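Local coordinates for protein benzoylformate decarboxylase (Mycobacterium smegmatis, PDB 4Q9D) that belongs to the thiamine pyrophosphate-dependent enzyme family, forms a four-chain assembly and holds a magnesium ion in its C-terminal cofactor-binding domain, at residues B[188-193]-B[296-301]; B[212-217]-B[315-320]; B[237-242]-B[393-398]; B[415-420]-B[450-455]. All coordinates share one frame; numbering follows the deposited sequence.

Interaction 1. Residues B[188-193]-B[296-301]; sequences ERLAQF and LQITAD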
loop_
_atom_site.group_PDB
_atom_site.type_symbol
_atom_site.label_atom_id
_atom_site.label_comp_id
_atom_site.label_asym_id
_atom_site.label_seq_id
_atom_site.Cartn_x
_atom_site.Cartn_y
_atom_site.Cartn_z
ATOM N N GLU B 188 36.278 11.220 -0.300
ATOM C CA GLU B 188 36.480 12.486 -0.977
ATOM C C GLU B 188 35.459 13.537 -0.539
ATOM O O GLU B 188 35.772 14.735 -0.456
ATOM C CB GLU B 188 36.433 12.256 -2.486
ATOM C CG GLU B 188 35.981 13.438 -3.300
ATOM C CD GLU B 188 35.846 13.085 -4.781
ATOM O OE1 GLU B 188 34.868 13.553 -5.415
ATOM O OE2 GLU B 188 36.714 12.332 -5.298
ATOM N N ARG B 189 34.240 13.102 -0.228
ATOM C CA ARG B 189 33.232 14.045 0.233
ATOM C C ARG B 189 33.516 14.397 1.696
ATOM O O ARG B 189 33.345 15.538 2.102
ATOM C CB ARG B 189 31.804 13.493 0.048
ATOM C CG ARG B 189 30.637 14.454 0.426
ATOM C CD ARG B 189 29.280 13.965 -0.164
ATOM N NE ARG B 189 28.187 14.901 0.110
ATOM C CZ ARG B 189 28.008 16.053 -0.521
ATOM N NH1 ARG B 189 28.847 16.431 -1.489
ATOM N NH2 ARG B 189 26.996 16.843 -0.178
ATOM N N LEU B 190 33.928 13.412 2.491
ATOM C CA LEU B 190 34.229 13.669 3.886
ATOM C C LEU B 190 35.400 14.664 3.982
ATOM O O LEU B 190 35.362 15.566 4.805
ATOM C CB LEU B 190 34.570 12.387 4.626
ATOM C CG LEU B 190 34.749 12.546 6.147
ATOM C CD1 LEU B 190 33.405 12.830 6.827
ATOM C CD2 LEU B 190 35.360 11.282 6.740
ATOM N N ALA B 191 36.412 14.507 3.118
ATOM C CA ALA B 191 37.542 15.446 3.065
ATOM C C ALA B 191 37.056 16.839 2.669
ATOM O O ALA B 191 37.526 17.835 3.204
ATOM C CB ALA B 191 38.669 14.954 2.108
ATOM N N GLN B 192 36.101 16.918 1.746
ATOM C CA GLN B 192 35.532 18.220 1.420
ATOM C C GLN B 192 34.889 18.856 2.648
ATOM O O GLN B 192 35.020 20.060 2.843
ATOM C CB GLN B 192 34.499 18.134 0.288
ATOM C CG GLN B 192 35.096 17.997 -1.110
ATOM C CD GLN B 192 34.095 17.505 -2.176
ATOM O OE1 GLN B 192 32.888 17.353 -1.922
ATOM N NE2 GLN B 192 34.613 17.233 -3.375
ATOM N N PHE B 193 34.157 18.058 3.437
ATOM C CA PHE B 193 33.491 18.570 4.638
ATOM C C PHE B 193 34.529 19.089 5.650
ATOM O O PHE B 193 34.336 20.126 6.295
ATOM C CB PHE B 193 32.592 17.499 5.299
ATOM C CG PHE B 193 31.197 17.345 4.659
ATOM C CD1 PHE B 193 30.956 17.720 3.340
ATOM C CD2 PHE B 193 30.131 16.819 5.403
ATOM C CE1 PHE B 193 29.676 17.570 2.755
ATOM C CE2 PHE B 193 28.831 16.657 4.834
ATOM C CZ PHE B 193 28.603 17.028 3.509
ATOM N N LEU B 296 26.354 21.486 7.615
ATOM C CA LEU B 296 26.762 20.176 7.122
ATOM C C LEU B 296 26.025 19.128 7.954
ATOM O O LEU B 296 25.870 19.297 9.171
ATOM C CB LEU B 296 28.278 19.962 7.318
ATOM C CG LEU B 296 29.187 20.933 6.551
ATOM C CD1 LEU B 296 30.637 20.753 7.007
ATOM C CD2 LEU B 296 29.062 20.695 5.074
ATOM N N GLN B 297 25.614 18.038 7.312
ATOM C CA GLN B 297 24.886 16.964 7.997
ATOM C C GLN B 297 25.534 15.624 7.678
ATOM O O GLN B 297 25.843 15.340 6.528
ATOM C CB GLN B 297 23.420 16.957 7.577
ATOM C CG GLN B 297 22.571 15.840 8.221
ATOM C CD GLN B 297 21.157 15.761 7.626
ATOM O OE1 GLN B 297 20.875 16.349 6.579
ATOM N NE2 GLN B 297 20.271 15.034 8.295
ATOM N N ILE B 298 25.742 14.803 8.706
ATOM C CA ILE B 298 26.313 13.476 8.514
ATOM C C ILE B 298 25.378 12.509 9.220
ATOM O O ILE B 298 25.113 12.677 10.392
ATOM C CB ILE B 298 27.744 13.360 9.119
ATOM C CG1 ILE B 298 28.732 14.280 8.375
ATOM C CG2 ILE B 298 28.200 11.934 9.132
ATOM C CD1 ILE B 298 30.113 14.299 9.000
ATOM N N THR B 299 24.873 11.511 8.501
ATOM C CA THR B 299 23.915 10.575 9.086
ATOM C C THR B 299 24.030 9.235 8.403
ATOM O O THR B 299 24.445 9.150 7.230
ATOM C CB THR B 299 22.455 11.081 8.934
ATOM O OG1 THR B 299 21.549 10.086 9.414
ATOM C CG2 THR B 299 22.107 11.374 7.468
ATOM N N ALA B 300 23.658 8.180 9.116
ATOM C CA ALA B 300 23.675 6.838 8.514
ATOM C C ALA B 300 22.336 6.571 7.831
ATOM O O ALA B 300 22.160 5.548 7.169
ATOM C CB ALA B 300 23.964 5.771 9.563
ATOM N N ASP B 301 21.389 7.500 7.981
ATOM C CA ASP B 301 20.049 7.288 7.433
ATOM C C ASP B 301 19.711 8.228 6.277
ATOM O O ASP B 301 19.333 9.371 6.491
ATOM C CB ASP B 301 19.004 7.395 8.551
ATOM C CG ASP B 301 17.573 7.103 8.064
ATOM O OD1 ASP B 301 17.367 6.856 6.847
ATOM O OD2 ASP B 301 16.644 7.135 8.910
#
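L190, on helix 187-199, meets I298 on strand 294-299 methyl to methyl. The two CD1 atoms are 4.2 Å apart. CG of L190 lies anti to the backbone N (chi1 -173°), and this brings the end of the side chain nearer to the strand than its first bond would suggest. The same leucine also packs on L314 of strand 312-315 and on R324 and L325 of helix 318-328. It sits between its own helix, that strand and helix 318-328. The contact belongs to the central, Rossmann-like domain, where a six-stranded parallel sheet of order 3-2-1-4-5-6 is flanked by helices. The helix runs roughly against the strand, at 140° between their directions, with the axes 10.7 Å apart.

One turn on, F193 points at the strand and has the largest share of the contact. A turn earlier on the helix, R189 lays one face of its guanidinium against F193 CE1, and is itself tied by NE to S313 O and by NH2 to S178 of the second subunit. L296 reaches over one face of the F193 ring. L296 CD2 stands 3.7 Å from the centroid of the F193 ring, only 3° off the normal, a well-centred CH-pi contact. The other methyl of L296, CD1, passes beside the ring root and comes 3.8 Å from F193 O. The ring edge faces the strand backbone. Q297 O lies in the ring plane, 3.7 Å from F193 CE2. I298 CG1 is also near that plane, 4.2 Å from F193 CD2.

Interaction 2. Residues B[212-217]-B[315-320]; sequences DRAGAW and VGDVGI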
loop_
_atom_site.group_PDB
_atom_site.type_symbol
_atom_site.label_atom_id
_atom_site.label_comp_id
_atom_site.label_asym_id
_atom_site.label_seq_id
_atom_site.Cartn_x
_atom_site.Cartn_y
_atom_site.Cartn_z
ATOM N N ASP B 212 25.461 7.699 19.966
ATOM C CA ASP B 212 25.405 6.704 21.031
ATOM C C ASP B 212 25.042 5.309 20.462
ATOM O O ASP B 212 25.626 4.308 20.856
ATOM C CB ASP B 212 24.401 7.116 22.127
ATOM C CG ASP B 212 24.631 6.377 23.436
ATOM O OD1 ASP B 212 25.813 6.223 23.814
ATOM O OD2 ASP B 212 23.650 5.927 24.074
ATOM N N ARG B 213 24.107 5.243 19.514
ATOM C CA ARG B 213 23.720 3.944 18.947
ATOM C C ARG B 213 24.852 3.303 18.151
ATOM O O ARG B 213 24.924 2.090 18.073
ATOM C CB ARG B 213 22.443 4.047 18.105
ATOM C CG ARG B 213 21.234 4.442 18.921
ATOM C CD ARG B 213 19.904 4.194 18.183
ATOM N NE ARG B 213 18.776 4.300 19.121
ATOM C CZ ARG B 213 17.891 5.300 19.117
ATOM N NH1 ARG B 213 17.975 6.283 18.224
ATOM N NH2 ARG B 213 16.907 5.316 20.008
ATOM N N ALA B 214 25.746 4.116 17.578
ATOM C CA ALA B 214 26.935 3.564 16.928
ATOM C C ALA B 214 28.072 3.190 17.904
ATOM O O ALA B 214 29.103 2.692 17.470
ATOM C CB ALA B 214 27.463 4.504 15.847
ATOM N N GLY B 215 27.906 3.419 19.206
ATOM C CA GLY B 215 28.995 3.124 20.149
ATOM C C GLY B 215 30.102 4.162 19.967
ATOM O O GLY B 215 31.262 3.896 20.240
ATOM N N ALA B 216 29.745 5.364 19.509
ATOM C CA ALA B 216 30.760 6.362 19.135
ATOM C C ALA B 216 30.932 7.490 20.173
ATOM O O ALA B 216 31.387 8.582 19.861
ATOM C CB ALA B 216 30.437 6.939 17.758
ATOM N N TRP B 217 30.538 7.228 21.409
ATOM C CA TRP B 217 30.682 8.206 22.484
ATOM C C TRP B 217 32.115 8.791 22.576
ATOM O O TRP B 217 32.320 10.020 22.581
ATOM C CB TRP B 217 30.304 7.506 23.776
ATOM C CG TRP B 217 30.419 8.266 25.021
ATOM C CD1 TRP B 217 31.540 8.393 25.806
ATOM C CD2 TRP B 217 29.363 8.940 25.720
ATOM N NE1 TRP B 217 31.244 9.125 26.931
ATOM C CE2 TRP B 217 29.916 9.463 26.912
ATOM C CE3 TRP B 217 28.005 9.159 25.453
ATOM C CZ2 TRP B 217 29.164 10.194 27.835
ATOM C CZ3 TRP B 217 27.250 9.882 26.379
ATOM C CH2 TRP B 217 27.841 10.393 27.568
ATOM N N VAL B 315 26.165 10.556 3.717
ATOM C CA VAL B 315 25.669 9.353 4.384
ATOM C C VAL B 315 26.863 8.528 4.777
ATOM O O VAL B 315 27.798 8.361 3.978
ATOM C CB VAL B 315 24.782 8.497 3.441
ATOM C CG1 VAL B 315 24.406 7.211 4.117
ATOM C CG2 VAL B 315 23.530 9.297 2.988
ATOM N N GLY B 316 26.849 8.042 6.011
ATOM C CA GLY B 316 27.895 7.157 6.482
ATOM C C GLY B 316 27.708 6.915 7.955
ATOM O O GLY B 316 27.032 7.702 8.633
ATOM N N ASP B 317 28.299 5.839 8.453
ATOM C CA ASP B 317 28.292 5.550 9.879
ATOM C C ASP B 317 28.892 6.716 10.664
ATOM O O ASP B 317 29.946 7.225 10.299
ATOM C CB ASP B 317 29.103 4.284 10.140
ATOM C CG ASP B 317 29.115 3.885 11.603
ATOM O OD1 ASP B 317 28.208 3.105 12.021
ATOM O OD2 ASP B 317 30.036 4.343 12.338
ATOM N N VAL B 318 28.243 7.144 11.746
ATOM C CA VAL B 318 28.675 8.395 12.383
ATOM C C VAL B 318 29.956 8.170 13.173
ATOM O O VAL B 318 30.764 9.076 13.342
ATOM C CB VAL B 318 27.560 9.029 13.254
ATOM C CG1 VAL B 318 26.409 9.440 12.366
ATOM C CG2 VAL B 318 27.087 8.047 14.341
ATOM N N GLY B 319 30.140 6.941 13.638
ATOM C CA GLY B 319 31.358 6.557 14.334
ATOM C C GLY B 319 32.573 6.619 13.425
ATOM O O GLY B 319 33.604 7.196 13.782
ATOM N N ILE B 320 32.464 6.029 12.240
ATOM C CA ILE B 320 33.545 6.114 11.267
ATOM C C ILE B 320 33.785 7.568 10.871
ATOM O O ILE B 320 34.918 8.016 10.752
ATOM C CB ILE B 320 33.216 5.285 10.002
ATOM C CG1 ILE B 320 33.126 3.809 10.372
ATOM C CG2 ILE B 320 34.276 5.494 8.925
ATOM C CD1 ILE B 320 32.737 2.919 9.202
#
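D317 and A214 meet where two loops come together at the C-terminal ends of parallel strands in the central Rossmann-like domain. D317 is the N-cap of helix 318-328. A214 belongs to the turn that closes helix 209-213. That turn is a Schellman motif, with G215 at positive phi.

The D317 side chain leaves the backbone with CG anti to N (chi1 -178°). From CB, the carboxylate is carried to the start of its own helix and to the edge of the facing turn. OD1 is the oxygen that faces the turn, 4.1 Å from A214 CB. This is a van der Waals approach to a methyl. OD2 turns to the helix instead and accepts from I320 N at 3.0 Å. It uses the lone pair that points away from OD1, and the bond is fairly straight at 157°. The partial positive charge of the helix start would be expected to steady the carboxylate in its ionised form.

The apolar part is made by two alanine methyls. A214 CB touches V318 CG2 at 3.9 Å. That branch stands between the backbone N and the carbonyl carbon of V318. V318 also packs on E210 and V211 of helix 209-213. G319 brings no side chain, and the two backbones approach closely here, with CA atoms of A216 and G319 4.8 Å apart. A216 CB rests directly on G319 CA, 3.6 Å away.

Interaction 3. Residues B[237-242]-B[393-398]; sequences PDRMSF and HPASFF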
loop_
_atom_site.group_PDB
_atom_site.type_symbol
_atom_site.label_atom_id
_atom_site.label_comp_id
_atom_site.label_asym_id
_atom_site.label_seq_id
_atom_site.Cartn_x
_atom_site.Cartn_y
_atom_site.Cartn_z
ATOM N N PRO B 237 15.695 14.161 22.800
ATOM C CA PRO B 237 16.589 13.049 22.486
ATOM C C PRO B 237 15.992 11.710 22.901
ATOM O O PRO B 237 15.417 11.630 23.988
ATOM C CB PRO B 237 17.814 13.361 23.368
ATOM C CG PRO B 237 17.197 13.977 24.585
ATOM C CD PRO B 237 16.177 14.920 23.971
ATOM N N ASP B 238 16.089 10.684 22.049
ATOM C CA ASP B 238 15.789 9.324 22.488
ATOM C C ASP B 238 17.076 8.638 22.972
ATOM O O ASP B 238 17.018 7.611 23.616
ATOM C CB ASP B 238 15.091 8.479 21.390
ATOM C CG ASP B 238 15.706 8.669 19.991
ATOM O OD1 ASP B 238 16.131 9.800 19.653
ATOM O OD2 ASP B 238 15.725 7.685 19.217
ATOM N N ARG B 239 18.237 9.215 22.634
ATOM C CA ARG B 239 19.524 8.804 23.200
ATOM C C ARG B 239 20.359 10.051 23.447
ATOM O O ARG B 239 20.121 11.096 22.820
ATOM C CB ARG B 239 20.301 7.837 22.274
ATOM C CG ARG B 239 19.513 6.565 21.900
ATOM C CD ARG B 239 19.517 5.522 23.019
ATOM N NE ARG B 239 20.872 5.035 23.189
ATOM C CZ ARG B 239 21.337 3.868 22.761
ATOM N NH1 ARG B 239 20.537 2.976 22.157
ATOM N NH2 ARG B 239 22.614 3.581 22.977
ATOM N N MET B 240 21.304 9.955 24.381
ATOM C CA MET B 240 22.289 11.024 24.592
ATOM C C MET B 240 23.684 10.512 24.305
ATOM O O MET B 240 24.058 9.445 24.780
ATOM C CB MET B 240 22.175 11.582 25.992
ATOM C CG MET B 240 21.035 12.602 26.014
ATOM S SD MET B 240 20.904 13.399 27.568
ATOM C CE MET B 240 19.166 13.849 27.713
ATOM N N SER B 241 24.439 11.280 23.523
ATOM C CA SER B 241 25.620 10.761 22.846
ATOM C C SER B 241 26.897 11.511 23.247
ATOM O O SER B 241 27.976 11.218 22.736
ATOM C CB SER B 241 25.422 10.885 21.322
ATOM O OG SER B 241 24.312 10.120 20.850
ATOM N N PHE B 242 26.777 12.480 24.147
ATOM C CA PHE B 242 27.930 13.305 24.551
ATOM C C PHE B 242 27.750 13.689 26.020
ATOM O O PHE B 242 26.663 14.103 26.407
ATOM C CB PHE B 242 27.970 14.565 23.678
ATOM C CG PHE B 242 29.149 15.490 23.937
ATOM C CD1 PHE B 242 30.409 15.205 23.410
ATOM C CD2 PHE B 242 28.986 16.669 24.668
ATOM C CE1 PHE B 242 31.481 16.064 23.621
ATOM C CE2 PHE B 242 30.060 17.532 24.873
ATOM C CZ PHE B 242 31.305 17.224 24.359
ATOM N N HIS B 393 27.492 8.896 31.003
ATOM C CA HIS B 393 28.023 7.654 30.448
ATOM C C HIS B 393 27.320 7.275 29.138
ATOM O O HIS B 393 26.150 7.620 28.924
ATOM C CB HIS B 393 27.871 6.514 31.458
ATOM C CG HIS B 393 28.684 6.686 32.705
ATOM N ND1 HIS B 393 28.512 7.747 33.570
ATOM C CD2 HIS B 393 29.663 5.922 33.240
ATOM C CE1 HIS B 393 29.357 7.633 34.577
ATOM N NE2 HIS B 393 30.066 6.533 34.403
ATOM N N PRO B 394 28.014 6.534 28.265
ATOM C CA PRO B 394 27.327 6.083 27.040
ATOM C C PRO B 394 26.221 5.073 27.346
ATOM O O PRO B 394 26.224 4.426 28.399
ATOM C CB PRO B 394 28.451 5.442 26.212
ATOM C CG PRO B 394 29.462 4.981 27.253
ATOM C CD PRO B 394 29.404 6.049 28.350
ATOM N N ALA B 395 25.263 4.960 26.436
ATOM C CA ALA B 395 24.191 3.974 26.557
ATOM C C ALA B 395 23.506 4.012 27.919
ATOM O O ALA B 395 23.207 2.973 28.492
ATOM C CB ALA B 395 24.712 2.559 26.235
ATOM N N SER B 396 23.229 5.215 28.435
ATOM C CA SER B 396 22.699 5.313 29.790
ATOM C C SER B 396 21.497 6.218 29.873
ATOM O O SER B 396 21.073 6.600 30.966
ATOM C CB SER B 396 23.788 5.783 30.765
ATOM O OG SER B 396 24.842 4.841 30.796
ATOM N N PHE B 397 20.970 6.580 28.711
ATOM C CA PHE B 397 19.761 7.384 28.631
ATOM C C PHE B 397 18.927 6.838 27.473
ATOM O O PHE B 397 19.460 6.605 26.380
ATOM C CB PHE B 397 20.054 8.856 28.337
ATOM C CG PHE B 397 18.812 9.673 28.207
ATOM C CD1 PHE B 397 18.222 10.232 29.336
ATOM C CD2 PHE B 397 18.187 9.825 26.972
ATOM C CE1 PHE B 397 17.016 10.964 29.234
ATOM C CE2 PHE B 397 17.012 10.553 26.856
ATOM C CZ PHE B 397 16.423 11.138 27.996
ATOM N N PHE B 398 17.634 6.644 27.714
ATOM C CA PHE B 398 16.705 6.169 26.669
ATOM C C PHE B 398 15.340 6.844 26.789
ATOM O O PHE B 398 14.809 6.996 27.890
ATOM C CB PHE B 398 16.492 4.657 26.779
ATOM C CG PHE B 398 17.771 3.856 26.747
ATOM C CD1 PHE B 398 18.227 3.282 25.557
ATOM C CD2 PHE B 398 18.510 3.658 27.911
ATOM C CE1 PHE B 398 19.413 2.529 25.517
ATOM C CE2 PHE B 398 19.704 2.903 27.889
ATOM C CZ PHE B 398 20.152 2.339 26.688
HETATM O O HOH W 1 21.776 7.257 25.256
HETATM O O HOH W 2 24.069 7.763 27.234
#
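R239 and M240 take hold of two successive phenylalanines, F398 and F397, whose side chains leave the strand in different directions. The contact joins the central domain to the C-terminal thiamine pyrophosphate-binding domain, at the edge strand 397-399 of its sheet.

R239 starts away from the strand and then folds back, bent at chi2 (-79°) and chi3. It runs alongside F398, the two side chains pointing the same way. F398 CE1 lies over one face of the guanidinium, toward its rim, 3.6 Å from R239 CZ. The two planes are 51° apart, so this is no flat stack. The charged end is fixed by a salt bridge from NH2 to D212, and NH1 bonds to Q62.

M240 meets F397 differently, over the ring face. Its extended chain places CE above the middle of the F397 ring, 3.8 Å from the centroid, in a CH-pi contact. SD lies over the same ring, a Met-aromatic contact. P237 O comes in at the ring edge, in its plane, 3.5 Å from F397 CE2.

Two waters bridge the segments. One accepts from R239 NE and from M240 N, and lies 2.7 Å from F397 O. The other accepts from S396 N and has M240 O and H393 O within bonding distance. The backbones come nearest at R239 and F398. Just beside them F398 CA makes a CA-H...O contact with D238 O at 3.4 Å, angle 151°.

Interaction 4. Residues B[415-420]-B[450-455]; sequences IALGDR and HKLPIV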
loop_
_atom_site.group_PDB
_atom_site.type_symbol
_atom_site.label_atom_id
_atom_site.label_comp_id
_atom_site.label_asym_id
_atom_site.label_seq_id
_atom_site.Cartn_x
_atom_site.Cartn_y
_atom_site.Cartn_z
ATOM N N ILE B 415 15.476 -3.117 28.586
ATOM C CA ILE B 415 16.846 -2.693 28.862
ATOM C C ILE B 415 17.452 -3.499 30.013
ATOM O O ILE B 415 18.592 -3.949 29.936
ATOM C CB ILE B 415 16.905 -1.172 29.187
ATOM C CG1 ILE B 415 16.624 -0.349 27.913
ATOM C CG2 ILE B 415 18.277 -0.800 29.771
ATOM C CD1 ILE B 415 15.980 1.059 28.210
ATOM N N ALA B 416 16.681 -3.700 31.076
ATOM C CA ALA B 416 17.206 -4.472 32.210
ATOM C C ALA B 416 17.432 -5.948 31.843
ATOM O O ALA B 416 18.435 -6.546 32.255
ATOM C CB ALA B 416 16.295 -4.341 33.429
ATOM N N LEU B 417 16.523 -6.531 31.054
ATOM C CA LEU B 417 16.739 -7.890 30.536
ATOM C C LEU B 417 17.993 -7.904 29.688
ATOM O O LEU B 417 18.776 -8.844 29.749
ATOM C CB LEU B 417 15.550 -8.367 29.697
ATOM C CG LEU B 417 14.326 -8.756 30.512
ATOM C CD1 LEU B 417 13.064 -8.834 29.628
ATOM C CD2 LEU B 417 14.587 -10.082 31.225
ATOM N N GLY B 418 18.182 -6.849 28.900
ATOM C CA GLY B 418 19.371 -6.731 28.075
ATOM C C GLY B 418 20.638 -6.657 28.904
ATOM O O GLY B 418 21.602 -7.353 28.605
ATOM N N ASP B 419 20.647 -5.799 29.928
ATOM C CA ASP B 419 21.809 -5.676 30.821
ATOM C C ASP B 419 22.159 -7.047 31.410
ATOM O O ASP B 419 23.318 -7.434 31.442
ATOM C CB ASP B 419 21.530 -4.700 31.973
ATOM C CG ASP B 419 21.435 -3.268 31.516
ATOM O OD1 ASP B 419 21.891 -2.980 30.387
ATOM O OD2 ASP B 419 20.916 -2.423 32.290
ATOM N N ARG B 420 21.145 -7.783 31.856
ATOM C CA ARG B 420 21.383 -9.092 32.451
ATOM C C ARG B 420 21.954 -10.080 31.420
ATOM O O ARG B 420 22.909 -10.783 31.721
ATOM C CB ARG B 420 20.118 -9.638 33.122
ATOM C CG ARG B 420 20.205 -11.107 33.494
ATOM C CD ARG B 420 18.910 -11.591 34.124
ATOM N NE ARG B 420 18.521 -10.832 35.327
ATOM C CZ ARG B 420 17.337 -10.976 35.926
ATOM N NH1 ARG B 420 16.439 -11.811 35.412
ATOM N NH2 ARG B 420 17.023 -10.283 37.019
ATOM N N HIS B 450 10.578 -11.362 36.220
ATOM C CA HIS B 450 12.005 -11.610 36.001
ATOM C C HIS B 450 12.898 -10.944 37.045
ATOM O O HIS B 450 14.122 -10.932 36.887
ATOM C CB HIS B 450 12.433 -11.190 34.590
ATOM C CG HIS B 450 11.764 -11.980 33.516
ATOM N ND1 HIS B 450 12.400 -12.992 32.841
ATOM C CD2 HIS B 450 10.496 -11.940 33.042
ATOM C CE1 HIS B 450 11.556 -13.544 31.984
ATOM N NE2 HIS B 450 10.394 -12.927 32.088
ATOM N N LYS B 451 12.277 -10.404 38.099
ATOM C CA LYS B 451 12.998 -9.778 39.208
ATOM C C LYS B 451 14.044 -8.786 38.705
ATOM O O LYS B 451 15.212 -8.881 39.050
ATOM C CB LYS B 451 13.673 -10.846 40.066
ATOM C CG LYS B 451 12.691 -11.758 40.816
ATOM C CD LYS B 451 13.479 -12.879 41.504
ATOM C CE LYS B 451 12.578 -13.799 42.301
ATOM N NZ LYS B 451 11.613 -14.490 41.415
ATOM N N LEU B 452 13.624 -7.841 37.873
ATOM C CA LEU B 452 14.572 -6.916 37.276
ATOM C C LEU B 452 14.880 -5.733 38.219
ATOM O O LEU B 452 13.994 -5.272 38.948
ATOM C CB LEU B 452 14.030 -6.442 35.921
ATOM C CG LEU B 452 13.873 -7.588 34.912
ATOM C CD1 LEU B 452 13.063 -7.144 33.680
ATOM C CD2 LEU B 452 15.243 -8.081 34.506
ATOM N N PRO B 453 16.137 -5.242 38.208
ATOM C CA PRO B 453 16.485 -4.079 39.039
ATOM C C PRO B 453 16.047 -2.800 38.346
ATOM O O PRO B 453 16.856 -2.045 37.780
ATOM C CB PRO B 453 18.019 -4.148 39.142
ATOM C CG PRO B 453 18.425 -4.767 37.799
ATOM C CD PRO B 453 17.301 -5.770 37.462
ATOM N N ILE B 454 14.746 -2.544 38.424
ATOM C CA ILE B 454 14.186 -1.346 37.858
ATOM C C ILE B 454 13.430 -0.586 38.936
ATOM O O ILE B 454 12.598 -1.150 39.652
ATOM C CB ILE B 454 13.213 -1.653 36.709
ATOM C CG1 ILE B 454 13.872 -2.556 35.653
ATOM C CG2 ILE B 454 12.708 -0.338 36.093
ATOM C CD1 ILE B 454 12.869 -3.011 34.605
ATOM N N VAL B 455 13.717 0.702 39.038
ATOM C CA VAL B 455 12.974 1.565 39.945
ATOM C C VAL B 455 12.146 2.502 39.093
ATOM O O VAL B 455 12.693 3.362 38.399
ATOM C CB VAL B 455 13.921 2.397 40.860
ATOM C CG1 VAL B 455 13.098 3.246 41.809
ATOM C CG2 VAL B 455 14.878 1.470 41.632
HETATM O O HOH W 3 15.800 -13.316 33.089
#
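Hydrogen bonds come from one residue, R420. It reaches from helix 408-421 to the carbonyls just past the end of helix 443-449. CG is anti to the backbone N (chi1 167°) and the chain bends at chi3, which brings the guanidinium end-on to H450 O. NH1 donates to H450 O at 2.9 Å, in the carbonyl plane. NH2 donates to the same oxygen at 3.0 Å, nearly in line with the C=O bond. One acceptor is thus gripped by two nitrogens. NH2 also makes a weak bond to K451 O at 3.1 Å. Both oxygens lie in the guanidinium plane, and the bonds fix its rotation. The positive charge is placed where it could interact favourably with the helix end. A water accepts from R420 NH1 at 2.8 Å and has a weak link to H450 ND1.

Apolar packing lies beneath. L452 CD2 sits over one face of the R420 guanidinium, 3.7 Å above the plane and toward its rim. L452 CD1 meets L417 CG at 3.8 Å, with the two side chains at about a right angle. L417 CD2 also leans against the H450 ring. A416 CB points at the other segment and touches I454 CG1 at 3.7 Å, as well as L452 CB.

The turn at K451, with positive phi, is a Schellman motif. It leads through an inverse gamma turn at P453 into strand 454-460. Helix 408-421 packs against the turn where the beta-alpha-beta crossover between strands 428-433 and 454-460 enters its second strand. In this thiamine pyrophosphate-binding fold the two strands lead to the magnesium ligands D434, N461 and E463.

How the interactions relate
Interactions 1, 2 and 3 interlock along the chain, since their segments alternate, and interaction 4 follows them. Interactions 1 and 2 lie in the central domain, centres 12 Å apart, and touch where strand 294-299 passes the end of strand 312-315. Interactions 2 and 3 have centres about 13 Å apart. Salt bridges R213 to D238 and D212 to R239 fix the 237-242 loop within the central domain, where it meets the C-terminal domain. Interaction 4 has its centre about 18 Å from that of interaction 3 and meets it through F398 and I415. Strand 397-399 and helix 408-421 reach the same sheet. The contacts run from the central domain, across its boundary, into the C-terminal domain that holds the magnesium ion.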